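Local coordinates for UPF0141 protein yjdB (Campylobacter jejuni subsp. jejuni HB93-13, PDB 4TN0) that probably transfers phosphoethanolamine groups onto cell-envelope and flagellar acceptors in the periplasm, and is required for polymyxin resistance and motility, at residues A[1-11]-A[86-99]. Numbering follows the deposited sequence.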
loop_
_atom_site.group_PDB
_atom_site.type_symbol
_atom_site.label_atom_id
_atom_site.label_comp_id
_atom_site.label_asym_id
_atom_site.label_seq_id
_atom_site.Cartn_x
_atom_site.Cartn_y
_atom_site.Cartn_z
ATOM N N MET A 1 -21.454 18.866 6.671
ATOM C CA MET A 1 -20.273 19.707 6.854
ATOM C C MET A 1 -19.032 19.017 6.288
ATOM O O MET A 1 -18.798 17.855 6.585
ATOM C CB MET A 1 -20.040 19.975 8.347
ATOM C CG MET A 1 -21.235 20.531 9.130
ATOM S SD MET A 1 -21.564 19.596 10.668
ATOM C CE MET A 1 -22.890 18.475 10.181
ATOM N N PHE A 2 -18.224 19.710 5.490
ATOM C CA PHE A 2 -16.936 19.139 5.089
ATOM C C PHE A 2 -15.811 19.853 5.833
ATOM O O PHE A 2 -15.393 20.936 5.437
ATOM C CB PHE A 2 -16.710 19.233 3.583
ATOM C CG PHE A 2 -15.434 18.568 3.128
ATOM C CD1 PHE A 2 -14.325 19.327 2.785
ATOM C CD2 PHE A 2 -15.331 17.186 3.085
ATOM C CE1 PHE A 2 -13.143 18.716 2.381
ATOM C CE2 PHE A 2 -14.158 16.569 2.679
ATOM C CZ PHE A 2 -13.065 17.332 2.327
ATOM N N LYS A 3 -15.272 19.203 6.858
ATOM C CA LYS A 3 -14.257 19.793 7.716
ATOM C C LYS A 3 -12.893 19.805 7.031
ATOM O O LYS A 3 -12.515 18.840 6.380
ATOM C CB LYS A 3 -14.188 19.012 9.029
ATOM C CG LYS A 3 -13.167 19.477 10.043
ATOM C CD LYS A 3 -13.349 18.679 11.344
ATOM C CE LYS A 3 -12.738 19.398 12.533
ATOM N NZ LYS A 3 -13.118 18.762 13.816
ATOM N N THR A 4 -12.165 20.912 7.168
ATOM C CA THR A 4 -10.802 21.001 6.662
ATOM C C THR A 4 -9.866 20.677 7.812
ATOM O O THR A 4 -10.231 20.857 8.978
ATOM C CB THR A 4 -10.461 22.410 6.093
ATOM O OG1 THR A 4 -10.626 23.407 7.113
ATOM C CG2 THR A 4 -11.345 22.749 4.909
ATOM N N ILE A 5 -8.676 20.179 7.508
ATOM C CA ILE A 5 -7.738 19.863 8.575
ATOM C C ILE A 5 -6.379 20.434 8.261
ATOM O O ILE A 5 -6.117 20.813 7.119
ATOM C CB ILE A 5 -7.593 18.343 8.816
ATOM C CG1 ILE A 5 -6.943 17.665 7.607
ATOM C CG2 ILE A 5 -8.933 17.704 9.163
ATOM C CD1 ILE A 5 -6.359 16.302 7.954
ATOM N N ALA A 6 -5.507 20.443 9.269
ATOM C CA ALA A 6 -4.168 20.995 9.125
ATOM C C ALA A 6 -4.222 22.360 8.432
ATOM O O ALA A 6 -3.569 22.585 7.410
ATOM C CB ALA A 6 -3.284 20.030 8.341
ATOM N N ASN A 7 -4.994 23.274 9.008
ATOM C CA ASN A 7 -5.235 24.567 8.384
ATOM C C ASN A 7 -3.977 25.460 8.378
ATOM O O ASN A 7 -3.906 26.435 7.643
ATOM C CB ASN A 7 -6.398 25.286 9.083
ATOM C CG ASN A 7 -7.712 24.520 8.990
ATOM O OD1 ASN A 7 -8.119 24.088 7.910
ATOM N ND2 ASN A 7 -8.405 24.394 10.115
ATOM N N ASP A 8 -3.007 25.115 9.220
ATOM C CA ASP A 8 -1.743 25.831 9.332
ATOM C C ASP A 8 -0.612 25.249 8.480
ATOM O O ASP A 8 0.559 25.478 8.786
ATOM C CB ASP A 8 -1.277 25.817 10.788
ATOM C CG ASP A 8 -1.032 24.404 11.288
ATOM O OD1 ASP A 8 -1.663 23.484 10.732
ATOM O OD2 ASP A 8 -0.216 24.192 12.213
ATOM N N ALA A 9 -0.916 24.507 7.424
ATOM C CA ALA A 9 0.155 23.755 6.761
ATOM C C ALA A 9 0.799 24.503 5.584
ATOM O O ALA A 9 0.143 25.288 4.895
ATOM C CB ALA A 9 -0.376 22.393 6.293
ATOM N N TYR A 10 2.086 24.251 5.355
ATOM C CA TYR A 10 2.801 24.921 4.266
ATOM C C TYR A 10 4.143 24.247 3.955
ATOM O O TYR A 10 4.680 23.477 4.767
ATOM C CB TYR A 10 3.041 26.407 4.598
ATOM C CG TYR A 10 3.919 26.628 5.825
ATOM C CD1 TYR A 10 5.310 26.667 5.712
ATOM C CD2 TYR A 10 3.359 26.830 7.084
ATOM C CE1 TYR A 10 6.122 26.862 6.824
ATOM C CE2 TYR A 10 4.165 27.034 8.209
ATOM C CZ TYR A 10 5.550 27.051 8.071
ATOM O OH TYR A 10 6.368 27.244 9.174
ATOM N N ARG A 11 4.650 24.510 2.752
ATOM C CA ARG A 11 6.024 24.166 2.375
ATOM C C ARG A 11 6.802 25.387 1.847
ATOM O O ARG A 11 8.006 25.528 2.091
ATOM C CB ARG A 11 6.005 23.021 1.356
ATOM C CG ARG A 11 5.472 21.715 1.951
ATOM C CD ARG A 11 5.214 20.594 0.923
ATOM N NE ARG A 11 6.164 20.522 -0.174
ATOM C CZ ARG A 11 5.924 21.048 -1.370
ATOM N NH1 ARG A 11 4.776 21.681 -1.580
ATOM N NH2 ARG A 11 6.819 20.955 -2.339
ATOM N N PHE A 86 -15.995 13.188 7.915
ATOM C CA PHE A 86 -16.088 13.690 6.559
ATOM C C PHE A 86 -15.219 14.964 6.457
ATOM O O PHE A 86 -15.683 16.086 6.715
ATOM C CB PHE A 86 -17.547 13.967 6.199
ATOM C CG PHE A 86 -17.754 14.392 4.769
ATOM C CD1 PHE A 86 -17.126 13.703 3.732
ATOM C CD2 PHE A 86 -18.593 15.449 4.455
ATOM C CE1 PHE A 86 -17.317 14.076 2.404
ATOM C CE2 PHE A 86 -18.794 15.829 3.125
ATOM C CZ PHE A 86 -18.152 15.145 2.100
ATOM N N GLN A 87 -13.951 14.769 6.109
ATOM C CA GLN A 87 -12.946 15.813 6.231
ATOM C C GLN A 87 -11.764 15.558 5.301
ATOM O O GLN A 87 -11.668 14.495 4.703
ATOM C CB GLN A 87 -12.458 15.896 7.674
ATOM C CG GLN A 87 -11.582 14.719 8.048
ATOM C CD GLN A 87 -11.461 14.528 9.537
ATOM O OE1 GLN A 87 -12.423 14.729 10.286
ATOM N NE2 GLN A 87 -10.277 14.132 9.979
ATOM N N GLU A 88 -10.851 16.521 5.210
ATOM C CA GLU A 88 -9.664 16.390 4.363
ATOM C C GLU A 88 -8.778 15.240 4.839
ATOM O O GLU A 88 -8.766 14.914 6.022
ATOM C CB GLU A 88 -8.852 17.705 4.355
ATOM C CG GLU A 88 -9.552 18.899 3.698
ATOM C CD GLU A 88 -8.732 20.192 3.753
ATOM O OE1 GLU A 88 -8.160 20.501 4.827
ATOM O OE2 GLU A 88 -8.671 20.907 2.727
ATOM N N ASN A 89 -8.013 14.651 3.927
ATOM C CA ASN A 89 -7.104 13.569 4.291
ATOM C C ASN A 89 -5.685 13.996 3.945
ATOM O O ASN A 89 -5.477 15.108 3.492
ATOM C CB ASN A 89 -7.481 12.245 3.571
ATOM C CG ASN A 89 -7.458 12.367 2.026
ATOM O OD1 ASN A 89 -6.394 12.525 1.420
ATOM N ND2 ASN A 89 -8.632 12.291 1.397
ATOM N N ALA A 90 -4.712 13.119 4.154
ATOM C CA ALA A 90 -3.321 13.427 3.824
ATOM C C ALA A 90 -3.130 13.928 2.377
ATOM O O ALA A 90 -2.311 14.804 2.129
ATOM C CB ALA A 90 -2.455 12.213 4.063
ATOM N N MET A 91 -3.882 13.380 1.427
ATOM C CA MET A 91 -3.735 13.787 0.032
ATOM C C MET A 91 -4.198 15.236 -0.195
ATOM O O MET A 91 -3.660 15.944 -1.033
ATOM C CB MET A 91 -4.519 12.844 -0.902
ATOM C CG MET A 91 -4.106 11.387 -0.834
ATOM S SD MET A 91 -2.400 11.099 -1.302
ATOM C CE MET A 91 -2.421 11.763 -2.972
ATOM N N ASP A 92 -5.255 15.635 0.494
ATOM C CA ASP A 92 -5.745 17.001 0.409
ATOM C C ASP A 92 -4.694 17.961 0.972
ATOM O O ASP A 92 -4.502 19.056 0.466
ATOM C CB ASP A 92 -7.051 17.165 1.192
ATOM C CG ASP A 92 -8.169 16.332 0.637
ATOM O OD1 ASP A 92 -8.468 16.438 -0.581
ATOM O OD2 ASP A 92 -8.730 15.546 1.438
ATOM N N VAL A 93 -4.052 17.560 2.062
ATOM C CA VAL A 93 -3.015 18.386 2.655
ATOM C C VAL A 93 -1.840 18.558 1.707
ATOM O O VAL A 93 -1.358 19.672 1.530
ATOM C CB VAL A 93 -2.527 17.817 3.992
ATOM C CG1 VAL A 93 -1.401 18.683 4.555
ATOM C CG2 VAL A 93 -3.685 17.756 4.960
ATOM N N LEU A 94 -1.410 17.483 1.052
ATOM C CA LEU A 94 -0.301 17.611 0.104
ATOM C C LEU A 94 -0.701 18.455 -1.098
ATOM O O LEU A 94 0.104 19.236 -1.599
ATOM C CB LEU A 94 0.175 16.252 -0.370
ATOM C CG LEU A 94 0.691 15.270 0.669
ATOM C CD1 LEU A 94 0.927 13.926 -0.011
ATOM C CD2 LEU A 94 1.957 15.781 1.288
ATOM N N TYR A 95 -1.948 18.321 -1.544
ATOM C CA TYR A 95 -2.422 19.074 -2.707
ATOM C C TYR A 95 -2.522 20.565 -2.435
ATOM O O TYR A 95 -2.099 21.382 -3.249
ATOM C CB TYR A 95 -3.793 18.571 -3.156
ATOM C CG TYR A 95 -4.437 19.370 -4.283
ATOM C CD1 TYR A 95 -4.284 18.992 -5.614
ATOM C CD2 TYR A 95 -5.215 20.498 -4.007
ATOM C CE1 TYR A 95 -4.882 19.716 -6.640
ATOM C CE2 TYR A 95 -5.812 21.225 -5.018
ATOM C CZ TYR A 95 -5.643 20.831 -6.334
ATOM O OH TYR A 95 -6.240 21.556 -7.343
ATOM N N LYS A 96 -3.092 20.915 -1.289
ATOM C CA LYS A 96 -3.310 22.312 -0.960
ATOM C C LYS A 96 -1.993 22.991 -0.601
ATOM O O LYS A 96 -1.911 24.211 -0.540
ATOM C CB LYS A 96 -4.344 22.436 0.167
ATOM C CG LYS A 96 -3.831 22.119 1.549
ATOM C CD LYS A 96 -4.960 22.209 2.561
ATOM C CE LYS A 96 -4.428 22.111 3.982
ATOM N NZ LYS A 96 -5.565 22.016 4.921
ATOM N N THR A 97 -0.963 22.176 -0.417
ATOM C CA THR A 97 0.352 22.625 0.007
ATOM C C THR A 97 1.293 22.613 -1.231
ATOM O O THR A 97 2.513 22.793 -1.153
ATOM C CB THR A 97 0.806 21.740 1.195
ATOM O OG1 THR A 97 0.209 22.242 2.398
ATOM C CG2 THR A 97 2.226 21.747 1.404
ATOM N N GLY A 98 0.685 22.427 -2.400
ATOM C CA GLY A 98 1.382 22.607 -3.661
ATOM C C GLY A 98 2.088 21.394 -4.232
ATOM O O GLY A 98 2.719 21.494 -5.275
ATOM N N VAL A 99 2.018 20.258 -3.546
ATOM C CA VAL A 99 2.596 19.015 -4.069
ATOM C C VAL A 99 1.818 18.504 -5.285
ATOM O O VAL A 99 0.592 18.578 -5.320
ATOM C CB VAL A 99 2.631 17.935 -2.988
ATOM C CG1 VAL A 99 3.405 16.718 -3.466
ATOM C CG2 VAL A 99 3.243 18.504 -1.721
#
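Lys-3 bridges Gln-87 backbone to backbone: Lys-3 N donates to Phe-86 O at 3.1 Å, and Glu-88 N donates to Lys-3 O. Beyond this single parallel bridge, segment 1-11 runs on alongside helix 90-96. At the start, Phe-2 and Phe-86 form a T-shaped pair. The edge of Phe-2 points at the face of Phe-86, with planes at 73°. CD2 of Phe-2 sits over the centre of that ring, 3.6 Å from Phe-86 CZ. Across the ring from CD2, Phe-2 CE1 touches Glu-88 CG, with ring and carboxylate planes nearly perpendicular (89°).

Glu-88 OE1 is gripped twice. Ile-5 N donates to Glu-88 OE1 at 2.7 Å, on the anti side. Lys-96 NZ meets the same oxygen on the syn side and the opposite face of the carboxylate, as a salt bridge of 3.0 Å. Lys-96 NZ also donates to Ile-5 O at 2.6 Å, almost in line with the carbonyl, and weakly to Ala-6 O. The chain of Lys-96, extended beyond CG, carries NZ to these carbonyls. The lysine probably also eases the approach of two acceptors, Glu-88 OE1 and Ile-5 O.

Next to this polar group, Ala-6 CB and Ile-5 CG1 rest on Val-93 CG2, and Ala-9 CB on Val-93 CG1. Phe-282 and Leu-286 of helix 281-288 complete this apolar patch. At the far end Arg-11 CD lies against Thr-97 CG2, and a bend at chi3 (37°) brings NH1 to Thr-97 O in a weak bond. Val-99 CG2 lies over one guanidinium face, toward its rim.

Asn-89 and Asp-92 form a capping box, and a Schellman motif with Gly-98 ends the helix. The contact thus lays segment 1-11 over helix 90-96, whose Met-91 and Leu-94 pack on strand 146-152 in the central sheet of the alkaline phosphatase-like fold.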